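Local coordinates for protein vanadium-dependent bromoperoxidase (Corallina officinalis, PDB 1QHB) that catalyses the halogenation of organic substrates with bromide and hydrogen peroxide, using a bound vanadate ion, and works as a homododecamer stabilised by calcium, at residues Pro153-Leu167 with Phe184-Phe198. Sequence-based numbering, arbitrary orientation.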
loop_
_atom_site.group_PDB
_atom_site.type_symbol
_atom_site.label_atom_id
_atom_site.label_comp_id
_atom_site.label_asym_id
_atom_site.label_seq_id
_atom_site.Cartn_x
_atom_site.Cartn_y
_atom_site.Cartn_z
ATOM N N PRO A 153 -37.863 29.206 -29.764
ATOM C CA PRO A 153 -38.958 28.580 -30.521
ATOM C C PRO A 153 -39.443 27.358 -29.758
ATOM O O PRO A 153 -40.648 27.091 -29.615
ATOM C CB PRO A 153 -38.300 28.169 -31.833
ATOM C CG PRO A 153 -37.179 29.153 -31.988
ATOM C CD PRO A 153 -36.632 29.347 -30.581
ATOM N N GLU A 154 -38.508 26.556 -29.221
ATOM C CA GLU A 154 -38.882 25.389 -28.451
ATOM C C GLU A 154 -39.896 25.629 -27.318
ATOM O O GLU A 154 -40.901 24.917 -27.097
ATOM C CB GLU A 154 -37.676 24.706 -27.838
ATOM C CG GLU A 154 -38.041 23.304 -27.327
ATOM C CD GLU A 154 -36.841 22.438 -26.983
ATOM O OE1 GLU A 154 -35.703 22.960 -27.026
ATOM O OE2 GLU A 154 -37.099 21.270 -26.705
ATOM N N LEU A 155 -39.636 26.665 -26.508
ATOM C CA LEU A 155 -40.485 26.970 -25.352
ATOM C C LEU A 155 -41.834 27.464 -25.842
ATOM O O LEU A 155 -42.920 27.146 -25.303
ATOM C CB LEU A 155 -39.747 27.983 -24.479
ATOM C CG LEU A 155 -40.320 28.443 -23.141
ATOM C CD1 LEU A 155 -41.333 29.559 -23.363
ATOM C CD2 LEU A 155 -41.002 27.333 -22.371
ATOM N N ILE A 156 -41.798 28.269 -26.916
ATOM C CA ILE A 156 -43.044 28.752 -27.511
ATOM C C ILE A 156 -43.937 27.559 -27.853
ATOM O O ILE A 156 -45.110 27.518 -27.447
ATOM C CB ILE A 156 -42.773 29.620 -28.736
ATOM C CG1 ILE A 156 -42.055 30.908 -28.316
ATOM C CG2 ILE A 156 -44.091 29.930 -29.450
ATOM C CD1 ILE A 156 -41.462 31.630 -29.505
ATOM N N ALA A 157 -43.386 26.598 -28.601
ATOM C CA ALA A 157 -44.141 25.395 -28.911
ATOM C C ALA A 157 -44.525 24.603 -27.672
ATOM O O ALA A 157 -45.548 23.943 -27.721
ATOM C CB ALA A 157 -43.278 24.454 -29.778
ATOM N N GLU A 158 -43.706 24.459 -26.635
ATOM C CA GLU A 158 -44.041 23.740 -25.437
ATOM C C GLU A 158 -45.225 24.423 -24.738
ATOM O O GLU A 158 -46.088 23.675 -24.234
ATOM C CB GLU A 158 -42.834 23.748 -24.474
ATOM C CG GLU A 158 -41.781 22.715 -24.964
ATOM C CD GLU A 158 -40.630 22.551 -24.015
ATOM O OE1 GLU A 158 -40.324 23.442 -23.171
ATOM O OE2 GLU A 158 -39.974 21.490 -24.078
ATOM N N MET A 159 -45.200 25.759 -24.629
ATOM C CA MET A 159 -46.312 26.446 -23.976
ATOM C C MET A 159 -47.607 26.326 -24.783
ATOM O O MET A 159 -48.659 26.025 -24.218
ATOM C CB MET A 159 -46.038 27.913 -23.688
ATOM C CG MET A 159 -45.064 28.156 -22.554
ATOM S SD MET A 159 -45.512 27.301 -21.039
ATOM C CE MET A 159 -46.956 28.175 -20.489
ATOM N N ALA A 160 -47.540 26.433 -26.101
ATOM C CA ALA A 160 -48.739 26.293 -26.953
ATOM C C ALA A 160 -49.370 24.936 -26.707
ATOM O O ALA A 160 -50.573 24.830 -26.483
ATOM C CB ALA A 160 -48.401 26.389 -28.434
ATOM N N GLU A 161 -48.487 23.895 -26.701
ATOM C CA GLU A 161 -49.006 22.556 -26.452
ATOM C C GLU A 161 -49.639 22.417 -25.093
ATOM O O GLU A 161 -50.676 21.723 -24.984
ATOM C CB GLU A 161 -47.874 21.544 -26.640
ATOM C CG GLU A 161 -48.250 20.118 -26.222
ATOM C CD GLU A 161 -47.113 19.166 -26.512
ATOM O OE1 GLU A 161 -46.050 19.404 -25.894
ATOM O OE2 GLU A 161 -47.317 18.236 -27.322
ATOM N N LEU A 162 -49.119 23.034 -24.046
ATOM C CA LEU A 162 -49.715 22.921 -22.707
ATOM C C LEU A 162 -51.017 23.678 -22.589
ATOM O O LEU A 162 -51.891 23.251 -21.789
ATOM C CB LEU A 162 -48.785 23.489 -21.614
ATOM C CG LEU A 162 -47.444 22.803 -21.407
ATOM C CD1 LEU A 162 -46.606 23.467 -20.327
ATOM C CD2 LEU A 162 -47.649 21.336 -21.095
ATOM N N TYR A 163 -51.126 24.844 -23.237
ATOM C CA TYR A 163 -52.411 25.586 -23.165
ATOM C C TYR A 163 -53.497 24.794 -23.890
ATOM O O TYR A 163 -54.642 24.670 -23.434
ATOM C CB TYR A 163 -52.281 26.944 -23.856
ATOM C CG TYR A 163 -51.794 28.081 -22.964
ATOM C CD1 TYR A 163 -52.599 28.627 -21.988
ATOM C CD2 TYR A 163 -50.575 28.667 -23.198
ATOM C CE1 TYR A 163 -52.191 29.671 -21.182
ATOM C CE2 TYR A 163 -50.136 29.724 -22.425
ATOM C CZ TYR A 163 -50.942 30.198 -21.422
ATOM O OH TYR A 163 -50.468 31.237 -20.657
ATOM N N LEU A 164 -53.197 24.156 -24.991
ATOM C CA LEU A 164 -54.174 23.354 -25.736
ATOM C C LEU A 164 -54.552 22.097 -24.976
ATOM O O LEU A 164 -55.728 21.692 -25.018
ATOM C CB LEU A 164 -53.682 23.015 -27.140
ATOM C CG LEU A 164 -53.609 24.279 -28.014
ATOM C CD1 LEU A 164 -52.648 24.053 -29.149
ATOM C CD2 LEU A 164 -55.018 24.626 -28.553
ATOM N N MET A 165 -53.608 21.537 -24.193
ATOM C CA MET A 165 -53.949 20.374 -23.400
ATOM C C MET A 165 -54.914 20.823 -22.306
ATOM O O MET A 165 -55.790 20.067 -21.979
ATOM C CB MET A 165 -52.762 19.752 -22.703
ATOM C CG MET A 165 -51.858 18.984 -23.656
ATOM S SD MET A 165 -50.343 18.612 -22.741
ATOM C CE MET A 165 -49.700 17.310 -23.802
ATOM N N ALA A 166 -54.675 22.005 -21.744
ATOM C CA ALA A 166 -55.580 22.506 -20.705
ATOM C C ALA A 166 -56.961 22.792 -21.295
ATOM O O ALA A 166 -57.959 22.504 -20.627
ATOM C CB ALA A 166 -54.976 23.764 -20.143
ATOM N N LEU A 167 -57.077 23.324 -22.519
ATOM C CA LEU A 167 -58.423 23.578 -23.056
ATOM C C LEU A 167 -59.077 22.285 -23.480
ATOM O O LEU A 167 -60.308 22.164 -23.453
ATOM C CB LEU A 167 -58.333 24.540 -24.245
ATOM C CG LEU A 167 -57.806 25.945 -23.989
ATOM C CD1 LEU A 167 -57.429 26.637 -25.293
ATOM C CD2 LEU A 167 -58.844 26.777 -23.235
ATOM N N PHE A 184 -62.175 21.730 -32.292
ATOM C CA PHE A 184 -61.019 21.826 -31.408
ATOM C C PHE A 184 -59.801 21.079 -31.946
ATOM O O PHE A 184 -58.691 21.596 -32.040
ATOM C CB PHE A 184 -61.398 21.276 -30.008
ATOM C CG PHE A 184 -60.208 21.390 -29.095
ATOM C CD1 PHE A 184 -59.977 22.571 -28.418
ATOM C CD2 PHE A 184 -59.306 20.330 -28.969
ATOM C CE1 PHE A 184 -58.868 22.691 -27.589
ATOM C CE2 PHE A 184 -58.194 20.476 -28.155
ATOM C CZ PHE A 184 -57.991 21.665 -27.464
ATOM N N ILE A 185 -59.893 19.811 -32.293
ATOM C CA ILE A 185 -58.732 19.047 -32.760
ATOM C C ILE A 185 -58.097 19.694 -33.957
ATOM O O ILE A 185 -56.877 19.947 -34.000
ATOM C CB ILE A 185 -59.105 17.588 -33.011
ATOM C CG1 ILE A 185 -59.541 16.930 -31.685
ATOM C CG2 ILE A 185 -58.009 16.755 -33.681
ATOM C CD1 ILE A 185 -58.414 16.759 -30.682
ATOM N N ARG A 186 -58.873 20.071 -34.973
ATOM C CA ARG A 186 -58.308 20.665 -36.194
ATOM C C ARG A 186 -57.641 21.988 -35.930
ATOM O O ARG A 186 -56.627 22.358 -36.507
ATOM C CB ARG A 186 -59.457 20.804 -37.185
ATOM C CG ARG A 186 -60.058 19.492 -37.644
ATOM C CD ARG A 186 -59.180 18.739 -38.634
ATOM N NE ARG A 186 -59.919 18.401 -39.849
ATOM C CZ ARG A 186 -59.401 18.144 -41.045
ATOM N NH1 ARG A 186 -58.087 18.173 -41.257
ATOM N NH2 ARG A 186 -60.207 17.860 -42.066
ATOM N N SER A 187 -58.204 22.803 -35.058
ATOM C CA SER A 187 -57.645 24.103 -34.693
ATOM C C SER A 187 -56.407 23.918 -33.843
ATOM O O SER A 187 -55.464 24.705 -33.947
ATOM C CB SER A 187 -58.758 24.934 -34.044
ATOM O OG SER A 187 -58.351 25.446 -32.807
ATOM N N ALA A 188 -56.314 22.865 -33.039
ATOM C CA ALA A 188 -55.159 22.564 -32.217
ATOM C C ALA A 188 -53.992 22.228 -33.128
ATOM O O ALA A 188 -52.903 22.742 -32.953
ATOM C CB ALA A 188 -55.369 21.272 -31.410
ATOM N N ILE A 189 -54.259 21.335 -34.087
ATOM C CA ILE A 189 -53.178 20.905 -34.969
ATOM C C ILE A 189 -52.643 21.976 -35.902
ATOM O O ILE A 189 -51.486 22.029 -36.320
ATOM C CB ILE A 189 -53.752 19.709 -35.755
ATOM C CG1 ILE A 189 -53.832 18.493 -34.804
ATOM C CG2 ILE A 189 -52.979 19.333 -36.995
ATOM C CD1 ILE A 189 -54.715 17.393 -35.400
ATOM N N GLU A 190 -53.505 22.836 -36.408
ATOM C CA GLU A 190 -53.120 23.899 -37.346
ATOM C C GLU A 190 -52.363 24.985 -36.602
ATOM O O GLU A 190 -51.447 25.612 -37.113
ATOM C CB GLU A 190 -54.435 24.306 -37.971
ATOM C CG GLU A 190 -54.471 25.167 -39.214
ATOM C CD GLU A 190 -55.922 25.220 -39.707
ATOM O OE1 GLU A 190 -56.567 24.143 -39.681
ATOM O OE2 GLU A 190 -56.409 26.301 -40.084
ATOM N N ARG A 191 -52.695 25.265 -35.357
ATOM C CA ARG A 191 -52.017 26.285 -34.560
ATOM C C ARG A 191 -50.634 25.772 -34.180
ATOM O O ARG A 191 -49.643 26.459 -34.461
ATOM C CB ARG A 191 -52.972 26.669 -33.418
ATOM C CG ARG A 191 -54.183 27.380 -34.072
ATOM C CD ARG A 191 -55.050 28.148 -33.086
ATOM N NE ARG A 191 -55.794 27.208 -32.254
ATOM C CZ ARG A 191 -56.634 27.470 -31.268
ATOM N NH1 ARG A 191 -56.873 28.727 -30.947
ATOM N NH2 ARG A 191 -57.224 26.476 -30.599
ATOM N N LEU A 192 -50.515 24.487 -33.798
ATOM C CA LEU A 192 -49.214 23.943 -33.467
ATOM C C LEU A 192 -48.410 23.854 -34.748
ATOM O O LEU A 192 -47.219 24.224 -34.688
ATOM C CB LEU A 192 -49.298 22.586 -32.783
ATOM C CG LEU A 192 -50.032 22.558 -31.425
ATOM C CD1 LEU A 192 -50.278 21.113 -31.055
ATOM C CD2 LEU A 192 -49.193 23.295 -30.389
ATOM N N ASN A 193 -49.029 23.488 -35.874
ATOM C CA ASN A 193 -48.258 23.426 -37.114
ATOM C C ASN A 193 -47.909 24.811 -37.673
ATOM O O ASN A 193 -47.129 24.904 -38.632
ATOM C CB ASN A 193 -48.910 22.600 -38.209
ATOM C CG ASN A 193 -48.802 21.115 -37.944
ATOM O OD1 ASN A 193 -47.837 20.698 -37.297
ATOM N ND2 ASN A 193 -49.746 20.320 -38.410
ATOM N N GLY A 194 -48.378 25.881 -37.068
ATOM C CA GLY A 194 -47.981 27.202 -37.465
ATOM C C GLY A 194 -46.753 27.626 -36.685
ATOM O O GLY A 194 -46.344 28.742 -36.898
ATOM N N LEU A 195 -46.210 26.844 -35.766
ATOM C CA LEU A 195 -45.054 27.256 -34.992
ATOM C C LEU A 195 -43.806 26.640 -35.583
ATOM O O LEU A 195 -43.716 25.471 -35.948
ATOM C CB LEU A 195 -45.197 26.873 -33.521
ATOM C CG LEU A 195 -46.501 27.346 -32.857
ATOM C CD1 LEU A 195 -46.611 26.741 -31.470
ATOM C CD2 LEU A 195 -46.491 28.869 -32.788
ATOM N N GLU A 196 -42.755 27.446 -35.668
ATOM C CA GLU A 196 -41.462 27.064 -36.219
ATOM C C GLU A 196 -40.881 25.800 -35.623
ATOM O O GLU A 196 -40.308 24.992 -36.371
ATOM C CB GLU A 196 -40.543 28.267 -35.976
ATOM C CG GLU A 196 -39.101 28.042 -36.388
ATOM C CD GLU A 196 -38.213 29.207 -35.963
ATOM O OE1 GLU A 196 -38.678 30.219 -35.387
ATOM O OE2 GLU A 196 -37.006 29.074 -36.247
ATOM N N TRP A 197 -40.977 25.553 -34.315
ATOM C CA TRP A 197 -40.442 24.311 -33.761
ATOM C C TRP A 197 -40.905 23.091 -34.545
ATOM O O TRP A 197 -40.149 22.194 -34.987
ATOM C CB TRP A 197 -40.858 24.161 -32.293
ATOM C CG TRP A 197 -40.150 23.022 -31.598
ATOM C CD1 TRP A 197 -40.742 21.876 -31.131
ATOM C CD2 TRP A 197 -38.759 22.890 -31.318
ATOM N NE1 TRP A 197 -39.801 21.046 -30.614
ATOM C CE2 TRP A 197 -38.568 21.650 -30.698
ATOM C CE3 TRP A 197 -37.645 23.735 -31.504
ATOM C CZ2 TRP A 197 -37.322 21.192 -30.238
ATOM C CZ3 TRP A 197 -36.407 23.306 -31.057
ATOM C CH2 TRP A 197 -36.262 22.033 -30.458
ATOM N N PHE A 198 -42.231 23.034 -34.801
ATOM C CA PHE A 198 -42.795 21.900 -35.509
ATOM C C PHE A 198 -42.727 21.972 -37.034
ATOM O O PHE A 198 -42.637 20.909 -37.659
ATOM C CB PHE A 198 -44.271 21.717 -35.115
ATOM C CG PHE A 198 -44.556 21.468 -33.660
ATOM C CD1 PHE A 198 -44.248 20.258 -33.062
ATOM C CD2 PHE A 198 -45.209 22.410 -32.892
ATOM C CE1 PHE A 198 -44.514 20.000 -31.729
ATOM C CE2 PHE A 198 -45.501 22.194 -31.555
ATOM C CZ PHE A 198 -45.148 20.988 -30.968
HETATM O O HOH W 1 -42.038 27.764 -32.122
#
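Glu-154 lies along the indole of Trp-197, its CG over one face of the six-membered ring in a CH-pi contact, 3.7 Å from the centroid. With CG anti to the backbone N (chi1 -166°) and the chain extended, the carboxylate lies flat over the CZ2-CH2 side of the ring, the planes 11° apart; Glu-154 OE2 then makes a salt bridge with Arg-213. Ala-157 CB sits 3.5 Å from Trp-197 CB and also touches CE2 of Phe-198, while Ala-160 CB meets Leu-195 CD1 at 3.5 Å. Helix 153-167 and helix 184-192 form an antiparallel pair: their axes come within 10.5 Å, with N-to-C directions 172° apart. The chain then turns at 192-195, so that Leu-195, Trp-197 and Phe-198 pack on the N-terminal part of helix 153-167. Leu-164 is a knob among Phe-184, Ala-188, Arg-191 and Leu-192, its CD2 3.5 Å from Arg-191 NH2. Phe-184 turns its edge to Leu-164 O, CZ at 3.3 Å. Arg-191 NE bonds back to Ser-187 O from above the carbonyl plane, and Arg-191 NH1 makes a salt bridge to Asp-444 of helix 439-456, which also packs on Ala-160 and Leu-167. One water bridges the segments, donating to Pro-153 O (2.9 Å) and accepting from Trp-197 N.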